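Local coordinates for tartrate dehydrogenase/decarboxylase (Pseudomonas putida, PDB 3FLK), which oxidises tartrate to oxaloglycolate with NAD(+), and also converts meso-tartrate to D-glycerate and D-malate to pyruvate, using magnesium or manganese, at residues A[82-85]-A[86-90]; A[110-113]-A[114-118]; A[224-227]-A[228-231]; A[285-288]-A[289-292]. The protein carries 1 engineered substitution. All coordinates share one frame; numbering follows the deposited sequence.

Contact 1: A[82-85]-A[86-90]. With NAI (1,4-dihydronicotinamide adenine dinucleotide), chain F.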
loop_
_atom_site.group_PDB
_atom_site.type_symbol
_atom_site.label_atom_id
_atom_site.label_comp_id
_atom_site.label_asym_id
_atom_site.label_seq_id
_atom_site.Cartn_x
_atom_site.Cartn_y
_atom_site.Cartn_z
ATOM N N ASP A 82 -5.700 -22.317 -7.988
ATOM C CA ASP A 82 -6.296 -23.186 -9.014
ATOM C C ASP A 82 -7.124 -24.320 -8.400
ATOM O O ASP A 82 -8.091 -24.784 -9.006
ATOM C CB ASP A 82 -5.213 -23.769 -9.937
ATOM C CG ASP A 82 -5.786 -24.675 -11.027
ATOM O OD1 ASP A 82 -6.557 -24.181 -11.879
ATOM O OD2 ASP A 82 -5.456 -25.884 -11.037
ATOM N N LYS A 83 -6.744 -24.754 -7.201
ATOM C CA LYS A 83 -7.383 -25.901 -6.560
ATOM C C LYS A 83 -8.080 -25.574 -5.239
ATOM O O LYS A 83 -9.080 -26.207 -4.892
ATOM C CB LYS A 83 -6.365 -27.033 -6.353
ATOM C CG LYS A 83 -5.888 -27.695 -7.649
ATOM C CD LYS A 83 -6.955 -28.617 -8.238
ATOM C CE LYS A 83 -6.648 -28.982 -9.685
ATOM N NZ LYS A 83 -5.459 -29.877 -9.810
ATOM N N VAL A 84 -7.541 -24.600 -4.505
ATOM C CA VAL A 84 -8.057 -24.234 -3.180
ATOM C C VAL A 84 -8.068 -22.710 -3.032
ATOM O O VAL A 84 -7.055 -22.064 -3.296
ATOM C CB VAL A 84 -7.197 -24.856 -2.036
ATOM C CG1 VAL A 84 -7.752 -24.492 -0.651
ATOM C CG2 VAL A 84 -7.093 -26.370 -2.178
ATOM N N PRO A 85 -9.216 -22.128 -2.626
ATOM C CA PRO A 85 -9.302 -20.683 -2.383
ATOM C C PRO A 85 -8.211 -20.169 -1.431
ATOM O O PRO A 85 -7.845 -20.863 -0.479
ATOM C CB PRO A 85 -10.690 -20.522 -1.759
ATOM C CG PRO A 85 -11.483 -21.644 -2.362
ATOM C CD PRO A 85 -10.513 -22.792 -2.394
ATOM N N ASP A 86 -7.699 -18.969 -1.705
ATOM C CA ASP A 86 -6.596 -18.383 -0.930
ATOM C C ASP A 86 -6.938 -18.142 0.544
ATOM O O ASP A 86 -6.070 -18.269 1.410
ATOM C CB ASP A 86 -6.106 -17.079 -1.573
ATOM C CG ASP A 86 -5.183 -17.313 -2.770
ATOM O OD1 ASP A 86 -4.677 -18.445 -2.949
ATOM O OD2 ASP A 86 -4.964 -16.350 -3.536
ATOM N N HIS A 87 -8.192 -17.797 0.830
ATOM C CA HIS A 87 -8.603 -17.569 2.218
ATOM C C HIS A 87 -8.699 -18.877 3.000
ATOM O O HIS A 87 -8.442 -18.902 4.201
ATOM C CB HIS A 87 -9.899 -16.751 2.308
ATOM C CG HIS A 87 -11.123 -17.484 1.855
ATOM N ND1 HIS A 87 -11.472 -17.603 0.528
ATOM C CD2 HIS A 87 -12.089 -18.124 2.557
ATOM C CE1 HIS A 87 -12.594 -18.294 0.429
ATOM N NE2 HIS A 87 -12.991 -18.618 1.647
ATOM N N ILE A 88 -9.041 -19.965 2.313
ATOM C CA ILE A 88 -9.091 -21.282 2.947
ATOM C C ILE A 88 -7.683 -21.798 3.268
ATOM O O ILE A 88 -7.427 -22.235 4.390
ATOM C CB ILE A 88 -9.901 -22.304 2.104
ATOM C CG1 ILE A 88 -11.385 -21.913 2.104
ATOM C CG2 ILE A 88 -9.711 -23.727 2.638
ATOM C CD1 ILE A 88 -12.254 -22.690 1.125
ATOM N N SER A 89 -6.776 -21.726 2.293
ATOM C CA SER A 89 -5.410 -22.218 2.477
ATOM C C SER A 89 -4.623 -21.460 3.547
ATOM O O SER A 89 -3.987 -22.080 4.402
ATOM C CB SER A 89 -4.641 -22.244 1.148
ATOM O OG SER A 89 -4.544 -20.958 0.570
ATOM N N LEU A 90 -4.675 -20.129 3.509
ATOM C CA LEU A 90 -3.913 -19.311 4.457
ATOM C C LEU A 90 -4.433 -19.433 5.891
ATOM O O LEU A 90 -3.651 -19.638 6.823
ATOM C CB LEU A 90 -3.876 -17.839 4.024
ATOM C CG LEU A 90 -2.781 -16.981 4.676
ATOM C CD1 LEU A 90 -1.412 -17.302 4.094
ATOM C CD2 LEU A 90 -3.079 -15.495 4.524
HETATM P PA NAI F . 3.728 -14.448 -4.679
HETATM O O1A NAI F . 4.694 -13.873 -3.714
HETATM O O2A NAI F . 3.674 -15.920 -4.603
HETATM O O5B NAI F . 4.148 -14.016 -6.162
HETATM C C5B NAI F . 4.103 -12.680 -6.609
HETATM C C4B NAI F . 5.043 -12.492 -7.795
HETATM O O4B NAI F . 6.386 -12.510 -7.348
HETATM C C3B NAI F . 4.895 -13.601 -8.827
HETATM O O3B NAI F . 4.973 -13.027 -10.110
HETATM C C2B NAI F . 6.084 -14.504 -8.565
HETATM O O2B NAI F . 6.556 -15.124 -9.739
HETATM C C1B NAI F . 7.113 -13.567 -7.954
HETATM N N9A NAI F . 7.943 -14.263 -6.956
HETATM C C8A NAI F . 7.575 -14.633 -5.687
HETATM N N7A NAI F . 8.629 -15.243 -5.102
HETATM C C5A NAI F . 9.658 -15.270 -5.970
HETATM C C6A NAI F . 10.952 -15.773 -5.880
HETATM N N6A NAI F . 11.374 -16.354 -4.760
HETATM N N1A NAI F . 11.800 -15.651 -6.963
HETATM C C2A NAI F . 11.373 -15.041 -8.123
HETATM N N3A NAI F . 10.087 -14.541 -8.197
HETATM C C4A NAI F . 9.242 -14.658 -7.144
HETATM O O3 NAI F . 2.297 -13.754 -4.374
HETATM P PN NAI F . 0.913 -13.917 -5.187
HETATM O O1N NAI F . 1.164 -14.229 -6.610
HETATM O O2N NAI F . 0.117 -12.706 -4.876
HETATM O O5D NAI F . 0.211 -15.168 -4.474
HETATM C C5D NAI F . 0.435 -16.499 -4.893
HETATM C C4D NAI F . -0.055 -17.473 -3.822
HETATM O O4D NAI F . 0.788 -17.407 -2.687
HETATM C C3D NAI F . -1.463 -17.175 -3.325
HETATM O O3D NAI F . -2.110 -18.409 -3.129
HETATM C C2D NAI F . -1.253 -16.485 -1.989
HETATM O O2D NAI F . -2.320 -16.702 -1.097
HETATM C C1D NAI F . 0.033 -17.146 -1.513
HETATM N N1N NAI F . 0.846 -16.361 -0.565
HETATM C C2N NAI F . 1.277 -16.998 0.565
HETATM C C3N NAI F . 2.069 -16.334 1.495
HETATM C C7N NAI F . 2.744 -17.130 2.576
HETATM O O7N NAI F . 2.639 -18.537 2.574
HETATM N N7N NAI F . 3.431 -16.491 3.522
HETATM C C4N NAI F . 2.423 -15.006 1.259
HETATM C C5N NAI F . 1.986 -14.361 0.102
HETATM C C6N NAI F . 1.193 -15.054 -0.813
#

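Contact 2: A[110-113]-A[114-118]. With SO4 (sulfate ion), chain J.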
loop_
_atom_site.group_PDB
_atom_site.type_symbol
_atom_site.label_atom_id
_atom_site.label_comp_id
_atom_site.label_asym_id
_atom_site.label_seq_id
_atom_site.Cartn_x
_atom_site.Cartn_y
_atom_site.Cartn_z
ATOM N N VAL A 110 14.584 -4.957 5.073
ATOM C CA VAL A 110 14.641 -4.493 3.693
ATOM C C VAL A 110 16.029 -3.901 3.457
ATOM O O VAL A 110 16.458 -3.006 4.187
ATOM C CB VAL A 110 13.539 -3.440 3.397
ATOM C CG1 VAL A 110 13.647 -2.923 1.976
ATOM C CG2 VAL A 110 12.149 -4.019 3.647
ATOM N N ARG A 111 16.729 -4.404 2.442
ATOM C CA ARG A 111 18.110 -3.998 2.190
ATOM C C ARG A 111 18.480 -4.055 0.711
ATOM O O ARG A 111 18.176 -5.031 0.024
ATOM C CB ARG A 111 19.065 -4.883 2.994
ATOM C CG ARG A 111 20.519 -4.408 3.044
ATOM C CD ARG A 111 21.293 -5.186 4.098
ATOM N NE ARG A 111 20.572 -5.202 5.372
ATOM C CZ ARG A 111 20.619 -6.189 6.262
ATOM N NH1 ARG A 111 21.356 -7.266 6.038
ATOM N NH2 ARG A 111 19.912 -6.098 7.380
ATOM N N LEU A 112 19.136 -3.001 0.235
ATOM C CA LEU A 112 19.733 -3.000 -1.097
ATOM C C LEU A 112 21.193 -3.438 -0.997
ATOM O O LEU A 112 22.005 -2.778 -0.342
ATOM C CB LEU A 112 19.620 -1.615 -1.746
ATOM C CG LEU A 112 20.344 -1.321 -3.067
ATOM C CD1 LEU A 112 19.754 -2.101 -4.243
ATOM C CD2 LEU A 112 20.309 0.171 -3.351
ATOM N N PHE A 113 21.507 -4.564 -1.634
ATOM C CA PHE A 113 22.867 -5.101 -1.652
ATOM C C PHE A 113 23.665 -4.548 -2.837
ATOM O O PHE A 113 23.081 -4.219 -3.872
ATOM C CB PHE A 113 22.840 -6.633 -1.720
ATOM C CG PHE A 113 22.299 -7.292 -0.482
ATOM C CD1 PHE A 113 23.125 -7.532 0.613
ATOM C CD2 PHE A 113 20.969 -7.690 -0.414
ATOM C CE1 PHE A 113 22.629 -8.150 1.763
ATOM C CE2 PHE A 113 20.463 -8.308 0.731
ATOM C CZ PHE A 113 21.297 -8.540 1.819
ATOM N N PRO A 114 24.999 -4.423 -2.684
ATOM C CA PRO A 114 25.855 -4.083 -3.825
ATOM C C PRO A 114 25.736 -5.115 -4.944
ATOM O O PRO A 114 25.727 -6.319 -4.677
ATOM C CB PRO A 114 27.266 -4.109 -3.227
ATOM C CG PRO A 114 27.066 -3.876 -1.773
ATOM C CD PRO A 114 25.775 -4.552 -1.437
ATOM N N GLY A 115 25.626 -4.637 -6.182
ATOM C CA GLY A 115 25.515 -5.512 -7.348
ATOM C C GLY A 115 24.094 -5.798 -7.801
ATOM O O GLY A 115 23.887 -6.477 -8.809
ATOM N N VAL A 116 23.114 -5.293 -7.055
ATOM C CA VAL A 116 21.704 -5.423 -7.428
ATOM C C VAL A 116 21.306 -4.238 -8.309
ATOM O O VAL A 116 21.627 -3.094 -7.985
ATOM C CB VAL A 116 20.768 -5.464 -6.182
ATOM C CG1 VAL A 116 19.327 -5.764 -6.587
ATOM C CG2 VAL A 116 21.240 -6.494 -5.177
ATOM N N PRO A 117 20.624 -4.508 -9.441
ATOM C CA PRO A 117 20.024 -3.402 -10.188
ATOM C C PRO A 117 18.855 -2.816 -9.397
ATOM O O PRO A 117 17.804 -3.454 -9.278
ATOM C CB PRO A 117 19.530 -4.068 -11.483
ATOM C CG PRO A 117 20.192 -5.416 -11.527
ATOM C CD PRO A 117 20.393 -5.805 -10.101
ATOM N N CYS A 118 19.056 -1.624 -8.837
ATOM C CA CYS A 118 18.033 -0.965 -8.027
ATOM C C CYS A 118 16.871 -0.498 -8.898
ATOM O O CYS A 118 17.076 0.024 -9.997
ATOM C CB CYS A 118 18.622 0.214 -7.247
ATOM S SG CYS A 118 17.458 1.041 -6.116
HETATM S S SO4 J . 20.307 -9.377 9.213
HETATM O O1 SO4 J . 19.136 -8.534 8.984
HETATM O O2 SO4 J . 20.719 -9.268 10.610
HETATM O O3 SO4 J . 19.987 -10.768 8.915
HETATM O O4 SO4 J . 21.400 -8.924 8.354
HETATM O O HOH W 1 22.971 -2.082 -5.558
#

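Contact 3: A[224-227]-A[228-231]. With MG (magnesium ion), chain I; NAI (1,4-dihydronicotinamide adenine dinucleotide), chain N.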
loop_
_atom_site.group_PDB
_atom_site.type_symbol
_atom_site.label_atom_id
_atom_site.label_comp_id
_atom_site.label_asym_id
_atom_site.label_seq_id
_atom_site.Cartn_x
_atom_site.Cartn_y
_atom_site.Cartn_z
ATOM N N ILE A 224 -0.612 5.860 5.466
ATOM C CA ILE A 224 -0.111 4.755 4.646
ATOM C C ILE A 224 0.107 5.137 3.176
ATOM O O ILE A 224 1.072 4.685 2.563
ATOM C CB ILE A 224 -0.979 3.459 4.804
ATOM C CG1 ILE A 224 -0.327 2.254 4.103
ATOM C CG2 ILE A 224 -2.420 3.675 4.324
ATOM C CD1 ILE A 224 0.972 1.770 4.747
ATOM N N ASP A 225 -0.765 5.981 2.627
ATOM C CA ASP A 225 -0.641 6.388 1.227
ATOM C C ASP A 225 0.662 7.146 0.948
ATOM O O ASP A 225 1.405 6.780 0.035
ATOM C CB ASP A 225 -1.887 7.138 0.722
ATOM C CG ASP A 225 -2.185 8.419 1.499
ATOM O OD1 ASP A 225 -1.618 8.642 2.590
ATOM O OD2 ASP A 225 -3.013 9.211 1.002
ATOM N N ILE A 226 0.957 8.163 1.755
ATOM C CA ILE A 226 2.184 8.938 1.572
ATOM C C ILE A 226 3.435 8.172 2.031
ATOM O O ILE A 226 4.527 8.401 1.512
ATOM C CB ILE A 226 2.101 10.358 2.220
ATOM C CG1 ILE A 226 3.223 11.265 1.691
ATOM C CG2 ILE A 226 2.121 10.283 3.750
ATOM C CD1 ILE A 226 3.153 11.563 0.187
ATOM N N LEU A 227 3.267 7.259 2.985
ATOM C CA LEU A 227 4.361 6.397 3.416
ATOM C C LEU A 227 4.852 5.527 2.254
ATOM O O LEU A 227 6.051 5.448 2.002
ATOM C CB LEU A 227 3.935 5.534 4.607
ATOM C CG LEU A 227 4.935 4.560 5.246
ATOM C CD1 LEU A 227 6.262 5.222 5.563
ATOM C CD2 LEU A 227 4.342 3.977 6.506
ATOM N N CYS A 228 3.916 4.892 1.547
ATOM C CA CYS A 228 4.244 4.128 0.342
ATOM C C CYS A 228 4.971 4.981 -0.700
ATOM O O CYS A 228 5.954 4.535 -1.295
ATOM C CB CYS A 228 2.982 3.501 -0.258
ATOM S SG CYS A 228 2.347 2.127 0.721
ATOM N N ALA A 229 4.487 6.207 -0.903
ATOM C CA ALA A 229 5.122 7.170 -1.802
ATOM C C ALA A 229 6.570 7.476 -1.394
ATOM O O ALA A 229 7.453 7.568 -2.248
ATOM C CB ALA A 229 4.301 8.457 -1.866
ATOM N N ARG A 230 6.798 7.610 -0.089
ATOM C CA ARG A 230 8.125 7.920 0.448
ATOM C C ARG A 230 9.108 6.749 0.385
ATOM O O ARG A 230 10.319 6.962 0.322
ATOM C CB ARG A 230 8.019 8.465 1.878
ATOM C CG ARG A 230 7.483 9.891 1.940
ATOM C CD ARG A 230 7.647 10.507 3.323
ATOM N NE ARG A 230 7.231 11.911 3.330
ATOM C CZ ARG A 230 6.183 12.388 3.996
ATOM N NH1 ARG A 230 5.430 11.584 4.740
ATOM N NH2 ARG A 230 5.895 13.678 3.926
ATOM N N PHE A 231 8.592 5.519 0.400
ATOM C CA PHE A 231 9.418 4.329 0.162
ATOM C C PHE A 231 10.103 4.417 -1.202
ATOM O O PHE A 231 11.246 3.986 -1.370
ATOM C CB PHE A 231 8.567 3.053 0.239
ATOM C CG PHE A 231 8.536 2.407 1.604
ATOM C CD1 PHE A 231 8.528 3.176 2.768
ATOM C CD2 PHE A 231 8.486 1.020 1.722
ATOM C CE1 PHE A 231 8.492 2.575 4.022
ATOM C CE2 PHE A 231 8.446 0.407 2.976
ATOM C CZ PHE A 231 8.452 1.187 4.127
HETATM MG MG MG I . -4.541 9.706 -0.262
HETATM P PA NAI N . -0.111 15.463 2.096
HETATM O O1A NAI N . -0.579 15.058 0.751
HETATM O O2A NAI N . -0.762 16.718 2.529
HETATM O O5B NAI N . 1.482 15.672 2.085
HETATM C C5B NAI N . 2.384 14.593 1.986
HETATM C C4B NAI N . 3.753 15.077 1.512
HETATM O O4B NAI N . 3.702 15.473 0.154
HETATM C C3B NAI N . 4.241 16.279 2.307
HETATM O O3B NAI N . 5.616 16.114 2.564
HETATM C C2B NAI N . 3.996 17.460 1.390
HETATM O O2B NAI N . 4.950 18.486 1.549
HETATM C C1B NAI N . 4.031 16.844 -0.001
HETATM N N9A NAI N . 3.056 17.505 -0.882
HETATM C C8A NAI N . 1.692 17.365 -0.856
HETATM N N7A NAI N . 1.162 18.137 -1.829
HETATM C C5A NAI N . 2.162 18.764 -2.476
HETATM C C6A NAI N . 2.171 19.658 -3.540
HETATM N N6A NAI N . 1.036 19.994 -4.148
HETATM N N1A NAI N . 3.379 20.144 -4.002
HETATM C C2A NAI N . 4.565 19.749 -3.411
HETATM N N3A NAI N . 4.546 18.862 -2.351
HETATM C C4A NAI N . 3.363 18.375 -1.893
HETATM O O3 NAI N . -0.430 14.227 3.075
HETATM P PN NAI N . -0.159 14.146 4.658
HETATM O O1N NAI N . 1.033 14.952 5.004
HETATM O O2N NAI N . -0.196 12.708 4.995
HETATM O O5D NAI N . -1.482 14.816 5.281
HETATM C C5D NAI N . -1.528 16.169 5.686
HETATM C C4D NAI N . -2.971 16.557 5.999
HETATM O O4D NAI N . -3.763 16.507 4.825
HETATM C C3D NAI N . -3.622 15.618 7.002
HETATM O O3D NAI N . -4.382 16.394 7.898
HETATM C C2D NAI N . -4.531 14.743 6.157
HETATM O O2D NAI N . -5.647 14.293 6.887
HETATM C C1D NAI N . -4.902 15.684 5.020
HETATM N N1N NAI N . -5.255 15.034 3.738
HETATM C C2N NAI N . -6.361 15.489 3.069
HETATM C C3N NAI N . -6.734 14.930 1.848
HETATM C C7N NAI N . -7.811 15.590 1.036
HETATM O O7N NAI N . -8.204 16.902 1.363
HETATM N N7N NAI N . -8.373 14.927 0.022
HETATM C C4N NAI N . -5.963 13.902 1.304
HETATM C C5N NAI N . -4.834 13.446 1.987
HETATM C C6N NAI N . -4.484 14.025 3.206
HETATM O O HOH W 2 -3.782 11.555 -0.667
HETATM O O HOH W 3 -3.984 8.939 -2.147
#

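Contact 4: A[285-288]-A[289-292]. With NAI (1,4-dihydronicotinamide adenine dinucleotide), chain F.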
loop_
_atom_site.group_PDB
_atom_site.type_symbol
_atom_site.label_atom_id
_atom_site.label_comp_id
_atom_site.label_asym_id
_atom_site.label_seq_id
_atom_site.Cartn_x
_atom_site.Cartn_y
_atom_site.Cartn_z
ATOM N N GLY A 285 5.101 -15.577 -1.608
ATOM C CA GLY A 285 4.158 -16.691 -1.570
ATOM C C GLY A 285 4.612 -17.898 -2.366
ATOM O O GLY A 285 5.810 -18.107 -2.570
ATOM N N SER A 286 3.641 -18.690 -2.817
ATOM C CA SER A 286 3.912 -19.949 -3.521
ATOM C C SER A 286 4.250 -19.779 -5.008
ATOM O O SER A 286 4.649 -20.744 -5.664
ATOM C CB SER A 286 2.738 -20.912 -3.347
ATOM O OG SER A 286 1.543 -20.348 -3.856
ATOM N N ALA A 287 4.089 -18.559 -5.524
ATOM C CA ALA A 287 4.402 -18.212 -6.920
ATOM C C ALA A 287 4.036 -19.298 -7.957
ATOM O O ALA A 287 4.922 -19.862 -8.606
ATOM C CB ALA A 287 5.873 -17.809 -7.049
ATOM N N PRO A 288 2.726 -19.581 -8.120
ATOM C CA PRO A 288 2.270 -20.642 -9.026
ATOM C C PRO A 288 2.685 -20.445 -10.485
ATOM O O PRO A 288 2.870 -21.426 -11.203
ATOM C CB PRO A 288 0.741 -20.577 -8.907
ATOM C CG PRO A 288 0.483 -19.916 -7.606
ATOM C CD PRO A 288 1.589 -18.916 -7.456
ATOM N N ASP A 289 2.845 -19.196 -10.913
ATOM C CA ASP A 289 3.159 -18.911 -12.314
ATOM C C ASP A 289 4.637 -19.145 -12.689
ATOM O O ASP A 289 4.987 -19.077 -13.867
ATOM C CB ASP A 289 2.694 -17.502 -12.698
ATOM C CG ASP A 289 2.239 -17.407 -14.150
ATOM O OD1 ASP A 289 1.006 -17.416 -14.394
ATOM O OD2 ASP A 289 3.109 -17.329 -15.048
ATOM N N ILE A 290 5.492 -19.421 -11.701
ATOM C CA ILE A 290 6.889 -19.819 -11.976
ATOM C C ILE A 290 7.274 -21.185 -11.387
ATOM O O ILE A 290 8.392 -21.666 -11.607
ATOM C CB ILE A 290 7.946 -18.747 -11.543
ATOM C CG1 ILE A 290 7.874 -18.464 -10.036
ATOM C CG2 ILE A 290 7.806 -17.469 -12.380
ATOM C CD1 ILE A 290 9.155 -17.885 -9.447
ATOM N N PHE A 291 6.359 -21.804 -10.640
ATOM C CA PHE A 291 6.610 -23.134 -10.088
ATOM C C PHE A 291 6.839 -24.138 -11.212
ATOM O O PHE A 291 6.087 -24.173 -12.187
ATOM C CB PHE A 291 5.462 -23.600 -9.185
ATOM C CG PHE A 291 5.597 -25.027 -8.716
ATOM C CD1 PHE A 291 6.663 -25.413 -7.910
ATOM C CD2 PHE A 291 4.662 -25.985 -9.088
ATOM C CE1 PHE A 291 6.792 -26.732 -7.476
ATOM C CE2 PHE A 291 4.781 -27.306 -8.660
ATOM C CZ PHE A 291 5.848 -27.679 -7.853
ATOM N N GLY A 292 7.891 -24.937 -11.078
ATOM C CA GLY A 292 8.197 -25.964 -12.071
ATOM C C GLY A 292 9.372 -25.655 -12.980
ATOM O O GLY A 292 9.939 -26.567 -13.582
HETATM P PA NAI F . 3.728 -14.448 -4.679
HETATM O O1A NAI F . 4.694 -13.873 -3.714
HETATM O O2A NAI F . 3.674 -15.920 -4.603
HETATM O O5B NAI F . 4.148 -14.016 -6.162
HETATM C C5B NAI F . 4.103 -12.680 -6.609
HETATM C C4B NAI F . 5.043 -12.492 -7.795
HETATM O O4B NAI F . 6.386 -12.510 -7.348
HETATM C C3B NAI F . 4.895 -13.601 -8.827
HETATM O O3B NAI F . 4.973 -13.027 -10.110
HETATM C C2B NAI F . 6.084 -14.504 -8.565
HETATM O O2B NAI F . 6.556 -15.124 -9.739
HETATM C C1B NAI F . 7.113 -13.567 -7.954
HETATM N N9A NAI F . 7.943 -14.263 -6.956
HETATM C C8A NAI F . 7.575 -14.633 -5.687
HETATM N N7A NAI F . 8.629 -15.243 -5.102
HETATM C C5A NAI F . 9.658 -15.270 -5.970
HETATM C C6A NAI F . 10.952 -15.773 -5.880
HETATM N N6A NAI F . 11.374 -16.354 -4.760
HETATM N N1A NAI F . 11.800 -15.651 -6.963
HETATM C C2A NAI F . 11.373 -15.041 -8.123
HETATM N N3A NAI F . 10.087 -14.541 -8.197
HETATM C C4A NAI F . 9.242 -14.658 -7.144
HETATM O O3 NAI F . 2.297 -13.754 -4.374
HETATM P PN NAI F . 0.913 -13.917 -5.187
HETATM O O1N NAI F . 1.164 -14.229 -6.610
HETATM O O2N NAI F . 0.117 -12.706 -4.876
HETATM O O5D NAI F . 0.211 -15.168 -4.474
HETATM C C5D NAI F . 0.435 -16.499 -4.893
HETATM C C4D NAI F . -0.055 -17.473 -3.822
HETATM O O4D NAI F . 0.788 -17.407 -2.687
HETATM C C3D NAI F . -1.463 -17.175 -3.325
HETATM O O3D NAI F . -2.110 -18.409 -3.129
HETATM C C2D NAI F . -1.253 -16.485 -1.989
HETATM O O2D NAI F . -2.320 -16.702 -1.097
HETATM C C1D NAI F . 0.033 -17.146 -1.513
HETATM N N1N NAI F . 0.846 -16.361 -0.565
HETATM C C2N NAI F . 1.277 -16.998 0.565
HETATM C C3N NAI F . 2.069 -16.334 1.495
HETATM C C7N NAI F . 2.744 -17.130 2.576
HETATM O O7N NAI F . 2.639 -18.537 2.574
HETATM N N7N NAI F . 3.431 -16.491 3.522
HETATM C C4N NAI F . 2.423 -15.006 1.259
HETATM C C5N NAI F . 1.986 -14.361 0.102
HETATM C C6N NAI F . 1.193 -15.054 -0.813
HETATM O O HOH W 4 4.477 -22.450 -13.478
#

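Contact 1: A[82-85]-A[86-90]
Asp86 opens helix 86-91 directly after Pro85, which occupies the N-cap position, and its carboxylate meets the dinucleotide. OD1 of Asp86 accepts a hydrogen bond of 2.6 Å from the ribose hydroxyl O3D of NADH, while OD2 is bonded by NE2 of His223 of the second subunit; both carboxylate oxygens are therefore engaged, which probably restricts the group's rotation. With chi1 at 70°, the His87 ring swings back beside Pro85, CG1 of Ile88 against one of its faces, and CE1 of His87 comes to 3.7 Å from CB of Pro85. Ile88 meets the loop with both of its branches: CD1 lies 3.7 Å from CG of Pro85, the two side chains running alongside each other, whereas CG2 packs 3.9 Å from CG1 of Val84, the side chains of Val84 and Ile88 crossing at about a right angle. Ser89 N donates a nearly straight bond of 3.1 Å (167°) to the carbonyl O of Pro85, completing the first helical turn. Leu90 N bonds to Asp86 O. Val84, Ile88 and Ser89 pack on helix 49-55, through Cys49 and Tyr52, and Leu90 touches Val78 in the loop that follows strand 72-77.

Contact 2: A[110-113]-A[114-118]
Phe113 O is gripped by two donors at the start of a type II beta turn, Phe113 to Val116, that leads the chain out of strand 105-111. A water donates to Phe113 O at 2.7 Å and also to Val116 O, bridging the turn, while Val116 N adds a weak bond of 3.4 Å to Phe113 O. Gly115 takes a positive phi (95°), where a side chain would jam against the preceding carbonyl. Leu112 and Val116 run antiparallel past one another, CD1 of Leu112 lying against CB of Val116 and 4.0 Å from CB of Cys118. The Phe113 ring presents its edge to CD of Pro114 and also meets Trp303. Before the turn, Arg111 bends at chi3 (-50°) and sets the edge of its guanidinium against a sulfate, probably from the crystallisation liquor. A leucine in place of Arg111 would probably cost the sulfate a two-nitrogen grip and a positive charge. NH1 of Arg111 reaches sulfate O4 at 2.8 Å, and its NH2 reaches sulfate O1 at 3.0 Å.

Contact 3: A[224-227]-A[228-231]
Leu227 and Phe231 run alongside each other one turn apart on helix 224-233, CD1 of the leucine 3.8 Å from CE1 of the phenylalanine ring. Leu251 of helix 245-258 packs against Leu227, and the rings of Phe130 and Phe238 meet that of Phe231, so this side of the helix is buried. Ile224 and Cys228 repeat the one-turn spacing more loosely, with Leu254 against the cysteine. CD1 of Ile226 touches CB of Ala229 at 3.9 Å; this methyl and CG1 also bear on the adenosine ribose of NADH, CG1 of Ile226 approaching C5B at 3.4 Å. Further out, the extended chain of Arg230 lays one face of its guanidinium over CG1 of Ile226. From there NH2 of Arg230 makes a weak bond of 2.8 Å to the ribose hydroxyl O3B. Main-chain bonds join each residue to the one four places on, among them Cys228 N to Ile224 O (170°). At the polar end a chi1 of 60° brings OD1 of Asp225 back to the N-H of Ile226, which donates to it from above the carboxylate plane. The other oxygen, OD2 of Asp225, binds magnesium at 2.0 Å. Two waters and Asp249 of the second subunit are further ligands of the ion, which makes this helix start part of the intersubunit metal and cofactor site of the isocitrate and isopropylmalate dehydrogenase family.

Contact 4: A[285-288]-A[289-292]
Backbone hydrogen bonds fold the two halves together: Ala287 O accepts Ile290 N at 3.2 Å (160°), the donor standing above the carbonyl plane, and a weak bond from Phe291 N. A water then donates to both Pro288 O and Phe291 O, tying the second half of the turn back to the first. The main chain also makes three hydrogen bonds to NADH. Gly285 N bonds to phosphate oxygen O1A at 2.7 Å and almost straight (171°), Ala287 N reaches O2A of the same phosphate at 2.8 Å, and Ser286 N meets the ring oxygen O4D of the nicotinamide ribose at 3.1 Å. Gly285 passes so close to the nicotinamide that a CB would clash with its C6N atom. Ser286 OG is turned to Gly79 O, outside the turn. Apolar contacts add to this. CB of Ala287 lies 3.7 Å from CG1 of Ile290 and also touches the adenosine ribose. A chi1 of 60° lets Ile290 send CD1 to 3.7 Å from N3A of the adenine, while Ile16 and Ala296 adjoin its side chain. Replacing Ile290 with alanine is likely to open a gap beside the adenine and strip CB of Ala287 of this neighbour. Because the two bonds to the adenosine-side phosphate come from amide N-H groups, its recognition here probably depends on the course of the backbone.

Contact 3 is the buried member of the set, contacts 1 and 2 are partly buried, and contact 4 lies nearer the surface. Contacts 1 and 4 hold the same NADH, with centres about 14 Å apart: a carboxylate serves its ribose in one, backbone amides its phosphate and ribose in the other. Contact 3 meets a second NADH, to which the other subunit contributes the residues equivalent to those of contacts 1 and 4, and it adds metal ligation. Contacts 1 and 3 both touch the second subunit. Contact 2, away from the annotated sites, shapes a strand exit with a turn and water; its nearest atoms are about 6 Å from contact 3.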